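Local coordinates for CRISPR-associated protein CasA/Cse1 (Thermus thermophilus, PDB 4AN8) that probably serves, as a subunit of the CRISPR Cascade ribonucleoprotein complex, in adaptive immunity against invading viruses and plasmids, at residues Leu461-Arg473 with Leu486-Leu500. Numbering follows the deposited sequence.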
loop_
_atom_site.group_PDB
_atom_site.type_symbol
_atom_site.label_atom_id
_atom_site.label_comp_id
_atom_site.label_asym_id
_atom_site.label_seq_id
_atom_site.Cartn_x
_atom_site.Cartn_y
_atom_site.Cartn_z
ATOM N N LEU A 461 0.889 -6.459 -26.741
ATOM C CA LEU A 461 0.859 -7.904 -26.509
ATOM C C LEU A 461 1.711 -8.649 -27.547
ATOM O O LEU A 461 2.489 -9.548 -27.213
ATOM C CB LEU A 461 -0.577 -8.435 -26.534
ATOM C CG LEU A 461 -1.481 -8.018 -25.372
ATOM C CD1 LEU A 461 -2.863 -8.629 -25.502
ATOM C CD2 LEU A 461 -0.853 -8.423 -24.064
ATOM N N ARG A 462 1.566 -8.259 -28.809
ATOM C CA ARG A 462 2.330 -8.878 -29.889
ATOM C C ARG A 462 3.833 -8.711 -29.642
ATOM O O ARG A 462 4.589 -9.688 -29.615
ATOM C CB ARG A 462 1.917 -8.272 -31.233
ATOM C CG ARG A 462 2.027 -9.215 -32.415
ATOM C CD ARG A 462 1.229 -8.708 -33.612
ATOM N NE ARG A 462 0.108 -9.592 -33.944
ATOM C CZ ARG A 462 -1.164 -9.204 -34.032
ATOM N NH1 ARG A 462 -1.495 -7.936 -33.821
ATOM N NH2 ARG A 462 -2.111 -10.084 -34.341
ATOM N N GLY A 463 4.256 -7.469 -29.424
ATOM C CA GLY A 463 5.657 -7.169 -29.208
ATOM C C GLY A 463 6.198 -7.853 -27.977
ATOM O O GLY A 463 7.347 -8.317 -27.963
ATOM N N ALA A 464 5.386 -7.914 -26.923
ATOM C CA ALA A 464 5.820 -8.580 -25.704
ATOM C C ALA A 464 6.079 -10.053 -25.990
ATOM O O ALA A 464 7.126 -10.590 -25.627
ATOM C CB ALA A 464 4.771 -8.418 -24.592
ATOM N N ALA A 465 5.107 -10.708 -26.624
ATOM C CA ALA A 465 5.234 -12.124 -26.978
ATOM C C ALA A 465 6.427 -12.383 -27.933
ATOM O O ALA A 465 7.272 -13.244 -27.655
ATOM C CB ALA A 465 3.927 -12.646 -27.583
ATOM N N LEU A 466 6.491 -11.620 -29.026
ATOM C CA LEU A 466 7.594 -11.692 -30.002
ATOM C C LEU A 466 8.954 -11.490 -29.366
ATOM O O LEU A 466 9.875 -12.258 -29.606
ATOM C CB LEU A 466 7.418 -10.648 -31.102
ATOM C CG LEU A 466 6.437 -10.999 -32.213
ATOM C CD1 LEU A 466 6.107 -9.772 -33.052
ATOM C CD2 LEU A 466 6.999 -12.109 -33.069
ATOM N N GLU A 467 9.076 -10.448 -28.557
ATOM C CA GLU A 467 10.311 -10.182 -27.836
ATOM C C GLU A 467 10.689 -11.327 -26.897
ATOM O O GLU A 467 11.861 -11.637 -26.729
ATOM C CB GLU A 467 10.176 -8.873 -27.052
ATOM C CG GLU A 467 11.454 -8.389 -26.395
ATOM C CD GLU A 467 11.340 -6.962 -25.884
ATOM O OE1 GLU A 467 10.327 -6.637 -25.224
ATOM O OE2 GLU A 467 12.261 -6.161 -26.153
ATOM N N ALA A 468 9.699 -11.958 -26.276
ATOM C CA ALA A 468 9.995 -12.996 -25.288
ATOM C C ALA A 468 10.352 -14.323 -25.953
ATOM O O ALA A 468 11.189 -15.078 -25.457
ATOM C CB ALA A 468 8.820 -13.179 -24.323
ATOM N N TRP A 469 9.701 -14.613 -27.070
ATOM C CA TRP A 469 9.995 -15.837 -27.790
ATOM C C TRP A 469 11.383 -15.726 -28.461
ATOM O O TRP A 469 12.197 -16.660 -28.392
ATOM C CB TRP A 469 8.878 -16.168 -28.791
ATOM C CG TRP A 469 9.219 -17.323 -29.671
ATOM C CD1 TRP A 469 9.454 -17.284 -31.019
ATOM C CD2 TRP A 469 9.401 -18.683 -29.267
ATOM N NE1 TRP A 469 9.764 -18.537 -31.473
ATOM C CE2 TRP A 469 9.741 -19.416 -30.420
ATOM C CE3 TRP A 469 9.306 -19.355 -28.043
ATOM C CZ2 TRP A 469 9.988 -20.782 -30.387
ATOM C CZ3 TRP A 469 9.561 -20.718 -28.012
ATOM C CH2 TRP A 469 9.898 -21.415 -29.181
ATOM N N LYS A 470 11.659 -14.569 -29.065
ATOM C CA LYS A 470 12.993 -14.295 -29.590
ATOM C C LYS A 470 14.064 -14.651 -28.569
ATOM O O LYS A 470 15.056 -15.297 -28.899
ATOM C CB LYS A 470 13.139 -12.832 -30.012
ATOM C CG LYS A 470 14.540 -12.468 -30.489
ATOM C CD LYS A 470 14.601 -11.026 -30.979
ATOM C CE LYS A 470 16.037 -10.526 -31.125
ATOM N NZ LYS A 470 16.790 -11.220 -32.210
ATOM N N ALA A 471 13.852 -14.251 -27.320
ATOM C CA ALA A 471 14.838 -14.493 -26.273
ATOM C C ALA A 471 14.941 -15.965 -25.918
ATOM O O ALA A 471 15.991 -16.441 -25.492
ATOM C CB ALA A 471 14.517 -13.657 -25.032
ATOM N N THR A 472 13.842 -16.689 -26.085
ATOM C CA THR A 472 13.819 -18.127 -25.791
ATOM C C THR A 472 14.481 -18.916 -26.931
ATOM O O THR A 472 15.156 -19.906 -26.681
ATOM C CB THR A 472 12.370 -18.626 -25.578
ATOM O OG1 THR A 472 11.753 -17.851 -24.541
ATOM C CG2 THR A 472 12.346 -20.088 -25.187
ATOM N N ARG A 473 14.265 -18.473 -28.172
ATOM C CA ARG A 473 14.979 -19.018 -29.331
ATOM C C ARG A 473 16.478 -18.934 -29.086
ATOM O O ARG A 473 17.193 -19.937 -29.154
ATOM C CB ARG A 473 14.652 -18.232 -30.597
ATOM C CG ARG A 473 13.381 -18.662 -31.292
ATOM C CD ARG A 473 13.337 -18.131 -32.727
ATOM N NE ARG A 473 14.422 -18.673 -33.544
ATOM C CZ ARG A 473 14.295 -19.707 -34.376
ATOM N NH1 ARG A 473 13.120 -20.318 -34.515
ATOM N NH2 ARG A 473 15.343 -20.135 -35.075
ATOM N N LEU A 486 12.636 -26.593 -29.892
ATOM C CA LEU A 486 12.606 -25.369 -30.638
ATOM C C LEU A 486 11.782 -25.429 -31.882
ATOM O O LEU A 486 11.077 -24.516 -32.184
ATOM C CB LEU A 486 14.012 -24.895 -30.987
ATOM C CG LEU A 486 14.084 -23.643 -31.839
ATOM C CD1 LEU A 486 13.426 -23.871 -33.112
ATOM C CD2 LEU A 486 13.530 -22.455 -31.205
ATOM N N ALA A 487 11.899 -26.513 -32.642
ATOM C CA ALA A 487 11.120 -26.612 -33.873
ATOM C C ALA A 487 9.636 -26.674 -33.521
ATOM O O ALA A 487 8.832 -25.986 -34.131
ATOM C CB ALA A 487 11.532 -27.826 -34.678
ATOM N N GLN A 488 9.286 -27.498 -32.532
ATOM C CA GLN A 488 7.895 -27.617 -32.095
ATOM C C GLN A 488 7.375 -26.289 -31.556
ATOM O O GLN A 488 6.280 -25.850 -31.912
ATOM C CB GLN A 488 7.743 -28.700 -31.028
ATOM C CG GLN A 488 7.986 -30.113 -31.520
ATOM C CD GLN A 488 7.877 -31.138 -30.404
ATOM O OE1 GLN A 488 8.522 -32.190 -30.445
ATOM N NE2 GLN A 488 7.060 -30.833 -29.395
ATOM N N GLY A 489 8.179 -25.652 -30.707
ATOM C CA GLY A 489 7.797 -24.405 -30.070
ATOM C C GLY A 489 7.539 -23.276 -31.042
ATOM O O GLY A 489 6.551 -22.541 -30.894
ATOM N N GLU A 490 8.420 -23.125 -32.032
ATOM C CA GLU A 490 8.238 -22.109 -33.071
ATOM C C GLU A 490 6.886 -22.278 -33.778
ATOM O O GLU A 490 6.215 -21.288 -34.106
ATOM C CB GLU A 490 9.390 -22.153 -34.086
ATOM C CG GLU A 490 9.334 -21.089 -35.187
ATOM C CD GLU A 490 9.711 -19.692 -34.698
ATOM O OE1 GLU A 490 10.784 -19.514 -34.089
ATOM O OE2 GLU A 490 8.935 -18.751 -34.936
ATOM N N GLN A 491 6.482 -23.527 -34.007
ATOM C CA GLN A 491 5.202 -23.792 -34.666
ATOM C C GLN A 491 4.035 -23.404 -33.760
ATOM O O GLN A 491 3.114 -22.713 -34.193
ATOM C CB GLN A 491 5.095 -25.256 -35.094
ATOM C CG GLN A 491 5.991 -25.598 -36.273
ATOM C CD GLN A 491 5.866 -27.045 -36.728
ATOM O OE1 GLN A 491 4.999 -27.790 -36.262
ATOM N NE2 GLN A 491 6.740 -27.450 -37.645
ATOM N N GLU A 492 4.096 -23.842 -32.502
ATOM C CA GLU A 492 3.072 -23.522 -31.499
ATOM C C GLU A 492 2.995 -22.015 -31.279
ATOM O O GLU A 492 1.909 -21.434 -31.230
ATOM C CB GLU A 492 3.378 -24.236 -30.182
ATOM C CG GLU A 492 2.255 -24.211 -29.156
ATOM C CD GLU A 492 2.475 -25.223 -28.032
ATOM O OE1 GLU A 492 3.495 -25.954 -28.059
ATOM O OE2 GLU A 492 1.627 -25.298 -27.117
ATOM N N PHE A 493 4.156 -21.382 -31.161
ATOM C CA PHE A 493 4.185 -19.946 -30.978
ATOM C C PHE A 493 3.516 -19.260 -32.150
ATOM O O PHE A 493 2.926 -18.195 -31.996
ATOM C CB PHE A 493 5.608 -19.426 -30.811
ATOM C CG PHE A 493 5.683 -17.937 -30.693
ATOM C CD1 PHE A 493 5.491 -17.320 -29.462
ATOM C CD2 PHE A 493 5.915 -17.150 -31.807
ATOM C CE1 PHE A 493 5.544 -15.955 -29.342
ATOM C CE2 PHE A 493 5.965 -15.771 -31.701
ATOM C CZ PHE A 493 5.780 -15.170 -30.457
ATOM N N GLY A 494 3.612 -19.873 -33.327
ATOM C CA GLY A 494 2.964 -19.338 -34.511
ATOM C C GLY A 494 1.461 -19.389 -34.347
ATOM O O GLY A 494 0.766 -18.405 -34.587
ATOM N N ARG A 495 0.953 -20.544 -33.935
ATOM C CA ARG A 495 -0.460 -20.671 -33.593
ATOM C C ARG A 495 -0.926 -19.535 -32.673
ATOM O O ARG A 495 -1.887 -18.832 -32.993
ATOM C CB ARG A 495 -0.742 -22.021 -32.930
ATOM C CG ARG A 495 -1.488 -22.996 -33.811
ATOM C CD ARG A 495 -1.824 -24.285 -33.076
ATOM N NE ARG A 495 -0.642 -24.992 -32.577
ATOM C CZ ARG A 495 0.201 -25.689 -33.340
ATOM N NH1 ARG A 495 0.012 -25.763 -34.654
ATOM N NH2 ARG A 495 1.240 -26.301 -32.787
ATOM N N LEU A 496 -0.244 -19.360 -31.536
ATOM C CA LEU A 496 -0.626 -18.348 -30.547
ATOM C C LEU A 496 -0.774 -16.949 -31.146
ATOM O O LEU A 496 -1.785 -16.282 -30.931
ATOM C CB LEU A 496 0.358 -18.312 -29.372
ATOM C CG LEU A 496 0.153 -19.344 -28.262
ATOM C CD1 LEU A 496 1.218 -19.195 -27.194
ATOM C CD2 LEU A 496 -1.219 -19.207 -27.650
ATOM N N LEU A 497 0.234 -16.511 -31.891
ATOM C CA LEU A 497 0.218 -15.181 -32.492
ATOM C C LEU A 497 -0.948 -15.005 -33.452
ATOM O O LEU A 497 -1.561 -13.942 -33.505
ATOM C CB LEU A 497 1.529 -14.908 -33.225
ATOM C CG LEU A 497 2.611 -14.214 -32.407
ATOM C CD1 LEU A 497 2.550 -12.732 -32.642
ATOM C CD2 LEU A 497 2.425 -14.520 -30.934
ATOM N N GLY A 498 -1.245 -16.048 -34.218
ATOM C CA GLY A 498 -2.326 -15.984 -35.179
ATOM C C GLY A 498 -3.614 -15.544 -34.519
ATOM O O GLY A 498 -4.273 -14.609 -34.977
ATOM N N GLU A 499 -3.961 -16.216 -33.426
ATOM C CA GLU A 499 -5.220 -15.974 -32.737
ATOM C C GLU A 499 -5.310 -14.559 -32.179
ATOM O O GLU A 499 -6.390 -14.086 -31.829
ATOM C CB GLU A 499 -5.415 -16.995 -31.619
ATOM C CG GLU A 499 -5.479 -18.423 -32.108
ATOM C CD GLU A 499 -5.896 -19.387 -31.019
ATOM O OE1 GLU A 499 -5.893 -18.984 -29.836
ATOM O OE2 GLU A 499 -6.234 -20.545 -31.346
ATOM N N LEU A 500 -4.173 -13.881 -32.104
ATOM C CA LEU A 500 -4.142 -12.529 -31.569
ATOM C C LEU A 500 -4.671 -11.516 -32.587
ATOM O O LEU A 500 -4.560 -11.710 -33.802
ATOM C CB LEU A 500 -2.722 -12.160 -31.126
ATOM C CG LEU A 500 -2.597 -10.919 -30.241
ATOM C CD1 LEU A 500 -3.093 -11.217 -28.831
ATOM C CD2 LEU A 500 -1.165 -10.424 -30.214
#
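Glu490 OE1 accepts from two donors that reach it from opposite faces of its carboxylate plane. It bridges an antiparallel helical hairpin made by helices 453-476 and 483-499, the last two of the C-terminal helical bundle; over 461-473 and 486-499 the axes approach to 11.0 Å. Trp469 NE1 gives a nearly straight hydrogen bond of 3.0 Å to OE1, with the oxygen lying in the indole plane. Arg473 NH1 arrives on the anti side, but tilted well out of the carboxylate plane, and makes a salt bridge to the same OE1, its modelled length doubtfully short. Trp469 is the knob of the interface, lodged among Leu486, Gly489, Glu490 and Phe493. Its six-membered ring lies against the backbone, CH2 coming within 3.5 Å of Gly489 C, where the glycine offers no side chain to block it. Both aromatic side chains carry CG anti to the backbone N (chi1 173° for Trp469, 177° for Phe493) and overlap head to tail, each running toward the other's helix. The five-membered ring of Trp469 and the Phe493 ring thus form an offset stack, with centroids 4.2 Å apart, and each CB sits over the other's ring in a CH-pi contact. Arg473 CG lies over the indole face opposite Phe493, while Leu395 of helix 372-403 touches both aromatics. Farther along, Ala465 CB rests on Phe493 CE1 and Leu497 CD2. At the chain's modelled end, Arg462 CG packs on Leu497 CD1 at 3.6 Å, and Leu500 CD2 lies 4.0 Å above the centre of the Arg462 guanidinium plane.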